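Local coordinates for protein RNA N6-adenosine-methyltransferase METTL16 (Homo sapiens, PDB 6M1U) that methylates adenosine at N6 in U6 small nuclear RNA, the crystallised part being its vertebrate conserved region, which probably helps to bind the RNA, at residues 29-34 against 57-62; 36-41 against 147-152; 63-68 against 108-113. All blocks are in the same frame, centred on the assembly; numbering follows the deposited sequence.

Contact 1 of 3, residues 29-34 against 57-62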
loop_
_atom_site.group_PDB
_atom_site.type_symbol
_atom_site.label_atom_id
_atom_site.label_comp_id
_atom_site.label_asym_id
_atom_site.label_seq_id
_atom_site.Cartn_x
_atom_site.Cartn_y
_atom_site.Cartn_z
ATOM N N GLU A 29 3.967 -15.441 2.328
ATOM C CA GLU A 29 2.500 -15.226 2.433
ATOM C C GLU A 29 2.053 -14.260 1.333
ATOM O O GLU A 29 2.921 -13.599 0.743
ATOM C CB GLU A 29 2.145 -14.669 3.811
ATOM C CG GLU A 29 1.856 -15.743 4.841
ATOM C CD GLU A 29 0.389 -15.887 5.200
ATOM O OE1 GLU A 29 -0.289 -16.732 4.585
ATOM O OE2 GLU A 29 -0.071 -15.154 6.096
ATOM N N GLY A 30 0.743 -14.179 1.088
ATOM C CA GLY A 30 0.200 -13.298 0.037
ATOM C C GLY A 30 0.156 -11.845 0.471
ATOM O O GLY A 30 0.517 -10.980 -0.343
ATOM N N ILE A 31 -0.268 -11.588 1.711
ATOM C CA ILE A 31 -0.364 -10.192 2.232
ATOM C C ILE A 31 1.047 -9.632 2.442
ATOM O O ILE A 31 1.219 -8.412 2.301
ATOM C CB ILE A 31 -1.213 -10.130 3.516
ATOM C CG1 ILE A 31 -0.592 -10.942 4.654
ATOM C CG2 ILE A 31 -2.641 -10.562 3.237
ATOM C CD1 ILE A 31 -1.477 -11.053 5.870
ATOM N N VAL A 32 2.013 -10.495 2.767
ATOM C CA VAL A 32 3.417 -10.036 2.977
ATOM C C VAL A 32 3.966 -9.563 1.629
ATOM O O VAL A 32 4.542 -8.466 1.574
ATOM C CB VAL A 32 4.296 -11.153 3.566
ATOM C CG1 VAL A 32 5.773 -10.845 3.396
ATOM C CG2 VAL A 32 3.969 -11.414 5.026
ATOM N N VAL A 33 3.786 -10.379 0.590
ATOM C CA VAL A 33 4.271 -10.030 -0.775
ATOM C C VAL A 33 3.716 -8.654 -1.145
ATOM O O VAL A 33 4.520 -7.754 -1.437
ATOM C CB VAL A 33 3.846 -11.095 -1.802
ATOM C CG1 VAL A 33 3.829 -10.537 -3.215
ATOM C CG2 VAL A 33 4.728 -12.329 -1.725
ATOM N N VAL A 34 2.389 -8.513 -1.118
ATOM C CA VAL A 34 1.708 -7.233 -1.466
ATOM C C VAL A 34 2.351 -6.087 -0.683
ATOM O O VAL A 34 2.741 -5.091 -1.313
ATOM C CB VAL A 34 0.198 -7.316 -1.180
ATOM C CG1 VAL A 34 -0.472 -5.957 -1.292
ATOM C CG2 VAL A 34 -0.489 -8.329 -2.079
ATOM N N GLU A 57 -3.156 -11.517 11.611
ATOM C CA GLU A 57 -3.490 -11.854 10.241
ATOM C C GLU A 57 -3.426 -10.637 9.322
ATOM O O GLU A 57 -4.245 -10.488 8.419
ATOM C CB GLU A 57 -4.857 -12.532 10.199
ATOM C CG GLU A 57 -4.841 -13.918 10.893
ATOM C CD GLU A 57 -6.000 -14.835 10.492
ATOM O OE1 GLU A 57 -7.099 -14.329 10.154
ATOM O OE2 GLU A 57 -5.813 -16.075 10.518
ATOM N N GLU A 58 -2.429 -9.763 9.526
ATOM C CA GLU A 58 -2.220 -8.551 8.719
ATOM C C GLU A 58 -0.757 -8.109 8.816
ATOM O O GLU A 58 -0.015 -8.543 9.700
ATOM C CB GLU A 58 -3.133 -7.400 9.163
ATOM C CG GLU A 58 -2.750 -6.895 10.532
ATOM C CD GLU A 58 -3.597 -5.741 11.065
ATOM O OE1 GLU A 58 -4.648 -5.380 10.488
ATOM O OE2 GLU A 58 -3.198 -5.192 12.101
ATOM N N VAL A 59 -0.351 -7.247 7.880
ATOM C CA VAL A 59 0.902 -6.504 7.947
ATOM C C VAL A 59 0.583 -5.016 7.853
ATOM O O VAL A 59 -0.282 -4.620 7.066
ATOM C CB VAL A 59 1.848 -6.905 6.810
ATOM C CG1 VAL A 59 3.187 -6.168 6.929
ATOM C CG2 VAL A 59 2.017 -8.397 6.783
ATOM N N SER A 60 1.268 -4.189 8.645
ATOM C CA SER A 60 0.965 -2.764 8.710
ATOM C C SER A 60 2.184 -1.920 8.373
ATOM O O SER A 60 3.288 -2.178 8.869
ATOM C CB SER A 60 0.467 -2.357 10.097
ATOM O OG SER A 60 -0.599 -3.189 10.510
ATOM N N LEU A 61 1.964 -0.888 7.562
ATOM C CA LEU A 61 2.914 0.193 7.363
ATOM C C LEU A 61 2.405 1.456 8.036
ATOM O O LEU A 61 1.240 1.813 7.868
ATOM C CB LEU A 61 3.079 0.509 5.896
ATOM C CG LEU A 61 3.672 -0.613 5.123
ATOM C CD1 LEU A 61 3.678 -0.140 3.681
ATOM C CD2 LEU A 61 5.055 -0.806 5.707
ATOM N N PHE A 62 3.269 2.142 8.767
ATOM C CA PHE A 62 3.009 3.521 9.149
ATOM C C PHE A 62 3.805 4.417 8.210
ATOM O O PHE A 62 5.010 4.205 8.021
ATOM C CB PHE A 62 3.396 3.810 10.601
ATOM C CG PHE A 62 2.951 5.160 11.072
ATOM C CD1 PHE A 62 3.745 6.280 10.886
ATOM C CD2 PHE A 62 1.712 5.325 11.668
ATOM C CE1 PHE A 62 3.314 7.519 11.304
ATOM C CE2 PHE A 62 1.279 6.582 12.074
ATOM C CZ PHE A 62 2.081 7.662 11.900
#
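Ile31 touches the strand with the end of its longer branch: its CD1 lies 3.8 Å from the carbonyl O of Glu57 and 3.9 Å from CA of Glu58, which puts the methyl against backbone where the chain enters strand 58-67. The torsions account for this reach, because CG1 stands between the backbone N and the carbonyl carbon (chi1 62°) and the branch then runs on extended. Nearer its root, the same branch meets Val59, with Ile31 CG1 4.2 Å from Val59 CG2. That valine methyl also receives Val32, whose CG2 approaches it obliquely to 4.0 Å, so two consecutive helix residues share one methyl of the strand. No hydrogen bond crosses between the segments, and the buried surface is only 150 Å², evidence of light apolar packing.

In the fold, this is the first turn of helix 30-44 lying along the start of an inner strand of the antiparallel sheet; the two short axes pass 8.1 Å apart and run nearly parallel, 18° between their directions. Val59 turns its CB toward the helix, while that of its neighbour Glu58 points away. Backbone hydrogen bonds tie Val59 to Val116 and Ser60 to Val52, fixing the strand between its two neighbours. Beyond the first shell, Ile31 also packs on Val116, on Lys118 and on Met13 of helix 10-20, and Glu58 OE2 is hydrogen-bonded to the backbone N of Gly55.

Contact 2 of 3, residues 36-41 against 147-152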
loop_
_atom_site.group_PDB
_atom_site.type_symbol
_atom_site.label_atom_id
_atom_site.label_comp_id
_atom_site.label_asym_id
_atom_site.label_seq_id
_atom_site.Cartn_x
_atom_site.Cartn_y
_atom_site.Cartn_z
ATOM N N THR A 36 5.290 -5.720 0.688
ATOM C CA THR A 36 6.610 -5.331 0.205
ATOM C C THR A 36 6.553 -4.685 -1.177
ATOM O O THR A 36 7.508 -3.997 -1.555
ATOM C CB THR A 36 7.563 -6.520 0.165
ATOM O OG1 THR A 36 7.207 -7.341 -0.942
ATOM C CG2 THR A 36 7.483 -7.347 1.435
ATOM N N TRP A 37 5.468 -4.891 -1.944
ATOM C CA TRP A 37 5.307 -4.114 -3.168
ATOM C C TRP A 37 4.807 -2.708 -2.865
ATOM O O TRP A 37 5.235 -1.742 -3.510
ATOM C CB TRP A 37 4.367 -4.804 -4.149
ATOM C CG TRP A 37 5.020 -5.848 -4.995
ATOM C CD1 TRP A 37 4.736 -7.199 -5.016
ATOM C CD2 TRP A 37 6.067 -5.650 -5.951
ATOM N NE1 TRP A 37 5.552 -7.848 -5.932
ATOM C CE2 TRP A 37 6.370 -6.919 -6.520
ATOM C CE3 TRP A 37 6.776 -4.527 -6.397
ATOM C CZ2 TRP A 37 7.350 -7.082 -7.489
ATOM C CZ3 TRP A 37 7.752 -4.705 -7.369
ATOM C CH2 TRP A 37 8.028 -5.965 -7.896
ATOM N N ILE A 38 3.910 -2.554 -1.891
ATOM C CA ILE A 38 3.577 -1.199 -1.453
ATOM C C ILE A 38 4.823 -0.497 -0.903
ATOM O O ILE A 38 5.053 0.692 -1.160
ATOM C CB ILE A 38 2.432 -1.222 -0.426
ATOM C CG1 ILE A 38 1.164 -1.775 -1.060
ATOM C CG2 ILE A 38 2.127 0.166 0.024
ATOM C CD1 ILE A 38 0.091 -2.130 -0.056
ATOM N N GLU A 39 5.674 -1.234 -0.176
ATOM C CA GLU A 39 6.902 -0.635 0.344
ATOM C C GLU A 39 7.801 -0.172 -0.791
ATOM O O GLU A 39 8.399 0.908 -0.718
ATOM C CB GLU A 39 7.633 -1.631 1.241
ATOM C CG GLU A 39 6.976 -1.845 2.588
ATOM C CD GLU A 39 7.565 -3.007 3.385
ATOM O OE1 GLU A 39 8.284 -3.866 2.823
ATOM O OE2 GLU A 39 7.297 -3.056 4.603
ATOM N N LYS A 40 7.876 -0.957 -1.871
ATOM C CA LYS A 40 8.624 -0.529 -3.048
ATOM C C LYS A 40 8.016 0.740 -3.646
ATOM O O LYS A 40 8.731 1.689 -3.981
ATOM C CB LYS A 40 8.650 -1.662 -4.078
ATOM C CG LYS A 40 9.916 -1.729 -4.920
ATOM C CD LYS A 40 9.849 -0.813 -6.118
ATOM C CE LYS A 40 11.256 -0.430 -6.563
ATOM N NZ LYS A 40 11.274 0.085 -7.980
ATOM N N ILE A 41 6.692 0.785 -3.759
ATOM C CA ILE A 41 6.032 1.924 -4.385
ATOM C C ILE A 41 6.255 3.191 -3.572
ATOM O O ILE A 41 6.442 4.285 -4.128
ATOM C CB ILE A 41 4.533 1.619 -4.546
ATOM C CG1 ILE A 41 4.339 0.535 -5.604
ATOM C CG2 ILE A 41 3.740 2.920 -4.802
ATOM C CD1 ILE A 41 3.042 -0.144 -5.510
ATOM N N ASN A 147 -3.171 2.094 -8.173
ATOM C CA ASN A 147 -2.864 2.208 -9.595
ATOM C C ASN A 147 -1.486 1.644 -9.886
ATOM O O ASN A 147 -1.312 0.859 -10.825
ATOM C CB ASN A 147 -2.979 3.663 -10.060
ATOM C CG ASN A 147 -4.431 4.066 -10.398
ATOM O OD1 ASN A 147 -5.397 3.325 -10.116
ATOM N ND2 ASN A 147 -4.588 5.247 -11.000
ATOM N N GLN A 148 -0.509 1.977 -9.047
ATOM C CA GLN A 148 0.836 1.454 -9.251
ATOM C C GLN A 148 0.846 -0.070 -9.190
ATOM O O GLN A 148 1.559 -0.716 -9.967
ATOM C CB GLN A 148 1.799 2.054 -8.222
ATOM C CG GLN A 148 3.209 2.226 -8.760
ATOM C CD GLN A 148 3.260 3.101 -10.005
ATOM O OE1 GLN A 148 2.968 4.288 -9.952
ATOM N NE2 GLN A 148 3.630 2.508 -11.133
ATOM N N ILE A 149 0.046 -0.663 -8.289
ATOM C CA ILE A 149 -0.001 -2.123 -8.185
ATOM C C ILE A 149 -0.387 -2.731 -9.515
ATOM O O ILE A 149 0.241 -3.688 -9.986
ATOM C CB ILE A 149 -0.973 -2.591 -7.087
ATOM C CG1 ILE A 149 -0.309 -2.551 -5.707
ATOM C CG2 ILE A 149 -1.483 -4.001 -7.406
ATOM C CD1 ILE A 149 -1.217 -3.074 -4.597
ATOM N N PHE A 150 -1.406 -2.175 -10.153
ATOM C CA PHE A 150 -1.910 -2.818 -11.348
ATOM C C PHE A 150 -1.028 -2.547 -12.549
ATOM O O PHE A 150 -0.981 -3.371 -13.457
ATOM C CB PHE A 150 -3.372 -2.423 -11.576
ATOM C CG PHE A 150 -4.323 -3.144 -10.648
ATOM C CD1 PHE A 150 -4.702 -4.454 -10.912
ATOM C CD2 PHE A 150 -4.773 -2.537 -9.477
ATOM C CE1 PHE A 150 -5.541 -5.131 -10.047
ATOM C CE2 PHE A 150 -5.614 -3.201 -8.600
ATOM C CZ PHE A 150 -6.001 -4.497 -8.885
ATOM N N ARG A 151 -0.263 -1.465 -12.560
ATOM C CA ARG A 151 0.758 -1.378 -13.596
ATOM C C ARG A 151 1.741 -2.546 -13.486
ATOM O O ARG A 151 2.029 -3.215 -14.486
ATOM C CB ARG A 151 1.466 -0.026 -13.539
ATOM C CG ARG A 151 0.532 1.095 -13.936
ATOM C CD ARG A 151 1.258 2.311 -14.466
ATOM N NE ARG A 151 1.382 2.279 -15.921
ATOM C CZ ARG A 151 1.848 3.293 -16.651
ATOM N NH1 ARG A 151 2.233 4.423 -16.051
ATOM N NH2 ARG A 151 1.925 3.176 -17.977
ATOM N N LEU A 152 2.210 -2.843 -12.266
ATOM C CA LEU A 152 3.121 -3.968 -12.053
ATOM C C LEU A 152 2.536 -5.278 -12.582
ATOM O O LEU A 152 3.254 -6.099 -13.169
ATOM C CB LEU A 152 3.442 -4.112 -10.561
ATOM C CG LEU A 152 4.248 -3.066 -9.789
ATOM C CD1 LEU A 152 4.051 -3.286 -8.293
ATOM C CD2 LEU A 152 5.713 -3.142 -10.146
#
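Helix 30-44, packed on the sheet, meets the C-terminal helix 136-153 here in a steep helix-helix crossing, joined by Ile41 and Trp37 on one side and Gln148, Ile149 and Leu152 on the other. The short axes approach to 10.4 Å at 108°, and 264 Å² of surface is buried. Ile41 carries the largest share of the contact from helix 30-44. Its CD1 comes 3.7 Å from Gln148 CB and 4.1 Å from Ile149 CG1, and it also nears Leu152 CD1 at 4.3 Å. Behind that methyl, Ile41 CG1 lies 3.8 Å from Gln148 CG, the two side chains passing at a slant. Gln148 is bent at its second torsion (chi2 58°), which leaves its aliphatic CB and CG against the isoleucine while the amide end leads away from helix 30-44. Trp37 takes the other end of the contact: its CE3 is 3.5 Å from Leu152 CD1, and its CZ3 is 3.8 Å from Leu152 CD2. The methyls thus meet the six-membered ring of the indole near its rim, at an oblique approach. A hydrogen bond from Trp37 NE1 to the carbonyl O of Leu16, in helix 10-20, helps to fix the rotation of that ring. Ile38 adds a looser approach to Ile149 and reaches Leu61, Ile114 and Val116 of the sheet. Replacing Ile41 with an alanine would probably open a gap between the two helices and leave Gln148 CB and CG and Ile149 CG1 without the methyl they pack on. With no hydrogen bond linking the two segments, the crossing depends on the fit of apolar surfaces, to which Gln148 contributes only the CB and CG of its chain.

Contact 3 of 3, residues 63-68 against 108-113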
loop_
_atom_site.group_PDB
_atom_site.type_symbol
_atom_site.label_atom_id
_atom_site.label_comp_id
_atom_site.label_asym_id
_atom_site.label_seq_id
_atom_site.Cartn_x
_atom_site.Cartn_y
_atom_site.Cartn_z
ATOM N N LEU A 63 3.139 5.396 7.600
ATOM C CA LEU A 63 3.827 6.210 6.614
ATOM C C LEU A 63 3.602 7.693 6.875
ATOM O O LEU A 63 2.597 8.110 7.450
ATOM C CB LEU A 63 3.424 5.845 5.178
ATOM C CG LEU A 63 2.090 6.404 4.765
ATOM C CD1 LEU A 63 2.278 7.577 3.826
ATOM C CD2 LEU A 63 1.289 5.318 4.127
ATOM N N THR A 64 4.579 8.476 6.449
ATOM C CA THR A 64 4.621 9.916 6.646
ATOM C C THR A 64 4.905 10.512 5.280
ATOM O O THR A 64 6.011 10.341 4.756
ATOM C CB THR A 64 5.712 10.290 7.647
ATOM O OG1 THR A 64 5.365 9.783 8.937
ATOM C CG2 THR A 64 5.857 11.764 7.740
ATOM N N ALA A 65 3.912 11.165 4.687
ATOM C CA ALA A 65 4.099 11.892 3.441
ATOM C C ALA A 65 4.009 13.386 3.722
ATOM O O ALA A 65 3.539 13.808 4.781
ATOM C CB ALA A 65 3.073 11.475 2.387
ATOM N N ILE A 66 4.492 14.189 2.776
ATOM C CA ILE A 66 4.487 15.644 2.905
ATOM C C ILE A 66 3.565 16.227 1.839
ATOM O O ILE A 66 3.462 15.695 0.732
ATOM C CB ILE A 66 5.910 16.235 2.816
ATOM C CG1 ILE A 66 5.902 17.698 3.275
ATOM C CG2 ILE A 66 6.455 16.121 1.417
ATOM C CD1 ILE A 66 7.076 18.081 4.178
ATOM N N GLU A 67 2.849 17.285 2.192
ATOM C CA GLU A 67 1.920 17.918 1.275
ATOM C C GLU A 67 2.249 19.390 1.182
ATOM O O GLU A 67 2.744 19.980 2.139
ATOM C CB GLU A 67 0.496 17.765 1.731
ATOM C CG GLU A 67 0.235 18.275 3.123
ATOM C CD GLU A 67 -1.237 18.609 3.342
ATOM O OE1 GLU A 67 -1.744 19.559 2.669
ATOM O OE2 GLU A 67 -1.881 17.902 4.171
ATOM N N ASN A 68 1.977 19.984 0.032
ATOM C CA ASN A 68 2.124 21.424 -0.123
ATOM C C ASN A 68 0.789 22.026 -0.541
ATOM O O ASN A 68 0.139 21.518 -1.463
ATOM C CB ASN A 68 3.228 21.756 -1.123
ATOM C CG ASN A 68 3.351 20.723 -2.189
ATOM O OD1 ASN A 68 2.581 19.762 -2.228
ATOM N ND2 ASN A 68 4.313 20.909 -3.078
ATOM N N TYR A 108 3.481 20.710 4.444
ATOM C CA TYR A 108 2.829 20.135 5.625
ATOM C C TYR A 108 2.916 18.609 5.613
ATOM O O TYR A 108 2.962 17.972 4.557
ATOM C CB TYR A 108 1.346 20.558 5.752
ATOM C CG TYR A 108 1.152 22.033 5.868
ATOM C CD1 TYR A 108 1.376 22.679 7.059
ATOM C CD2 TYR A 108 0.770 22.795 4.771
ATOM C CE1 TYR A 108 1.208 24.043 7.164
ATOM C CE2 TYR A 108 0.605 24.159 4.864
ATOM C CZ TYR A 108 0.826 24.779 6.060
ATOM O OH TYR A 108 0.668 26.152 6.174
ATOM N N LEU A 109 2.964 18.010 6.802
ATOM C CA LEU A 109 3.171 16.542 6.876
ATOM C C LEU A 109 1.885 15.800 7.244
ATOM O O LEU A 109 1.213 16.224 8.199
ATOM C CB LEU A 109 4.255 16.284 7.926
ATOM C CG LEU A 109 4.976 14.943 7.820
ATOM C CD1 LEU A 109 6.197 15.061 6.924
ATOM C CD2 LEU A 109 5.374 14.441 9.199
ATOM N N PHE A 110 1.559 14.738 6.500
ATOM C CA PHE A 110 0.414 13.914 6.865
ATOM C C PHE A 110 0.843 12.471 7.093
ATOM O O PHE A 110 1.907 12.031 6.650
ATOM C CB PHE A 110 -0.763 14.029 5.861
ATOM C CG PHE A 110 -0.592 13.273 4.587
ATOM C CD1 PHE A 110 -1.056 11.981 4.465
ATOM C CD2 PHE A 110 -0.041 13.880 3.480
ATOM C CE1 PHE A 110 -0.920 11.286 3.278
ATOM C CE2 PHE A 110 0.092 13.193 2.279
ATOM C CZ PHE A 110 -0.345 11.897 2.180
ATOM N N LYS A 111 -0.007 11.753 7.832
ATOM C CA LYS A 111 0.335 10.480 8.458
ATOM C C LYS A 111 -0.774 9.455 8.275
ATOM O O LYS A 111 -1.945 9.763 8.524
ATOM C CB LYS A 111 0.589 10.691 9.952
ATOM C CG LYS A 111 1.639 11.705 10.236
ATOM C CD LYS A 111 2.033 11.639 11.675
ATOM C CE LYS A 111 3.201 12.580 11.984
ATOM N NZ LYS A 111 3.255 12.800 13.438
ATOM N N CYS A 112 -0.401 8.230 7.878
ATOM C CA CYS A 112 -1.345 7.171 7.520
ATOM C C CYS A 112 -0.845 5.817 7.970
ATOM O O CYS A 112 0.353 5.525 7.904
ATOM C CB CYS A 112 -1.576 7.026 6.018
ATOM S SG CYS A 112 -2.246 8.457 5.256
ATOM N N LEU A 113 -1.796 4.970 8.350
ATOM C CA LEU A 113 -1.558 3.560 8.601
ATOM C C LEU A 113 -2.147 2.725 7.465
ATOM O O LEU A 113 -3.375 2.684 7.287
ATOM C CB LEU A 113 -2.173 3.162 9.935
ATOM C CG LEU A 113 -1.796 1.759 10.354
ATOM C CD1 LEU A 113 -0.284 1.731 10.656
ATOM C CD2 LEU A 113 -2.662 1.399 11.561
#
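An antiparallel strand pair inside the sheet joins Leu63, Ala65 and Glu67 to Cys112, Phe110 and Tyr108, each couple a hydrogen-bonded pair. Leu63 N gives a nearly straight bond to Cys112 O (2.8 Å, 165°), and Cys112 N returns one to Leu63 O at 3.0 Å. In the middle pair, Ala65 N reaches Phe110 O at 2.9 Å and bends more (142°), while Phe110 N meets Ala65 O at 2.8 Å. Glu67 and Tyr108 bond likewise in both directions, though with modelled lengths too short to rely on. Thr64 with Lys111 and Ile66 with Leu109 are the non-hydrogen-bonded pairs between them, with their side chains on the opposite face.

Phe110 sets CG between its backbone N and carbonyl carbon (chi1 77°), which swings the ring across the strand pair, CE2 and CZ obliquely beside the CB of Ala65. Glu67 CB lies at the edge of that ring, and Leu63 CD2 packs on Cys112 CB at 3.8 Å. Lys111, on the other face, salt-bridges Glu131. The backbone bonds set the register of the strands, and Leu63 and Phe110 present apolar surface to Leu141 of helix 136-153.

Following the chain from the N terminus, helix 30-44 supplies the first segments of contacts 1 and 2 in turn. Contact 1 closes first, when the chain returns through strand 48-52 and enters strand 58-67. That strand continues directly into contact 3, which closes a loop whose residues 74-106 are not modelled. Contact 2 closes last, at the C-terminal helix, so contact 3 nests inside it, while contacts 1 and 2 cross and contacts 1 and 3 run in series. Contacts 1 and 2 touch where Leu61 CD1 lies 4.0 Å from Ile38 CG2. Contact 1 sets helix 30-44 on the sheet, contact 2 joins helix 136-153 to helix 30-44, and contact 3 holds two strands of the sheet together.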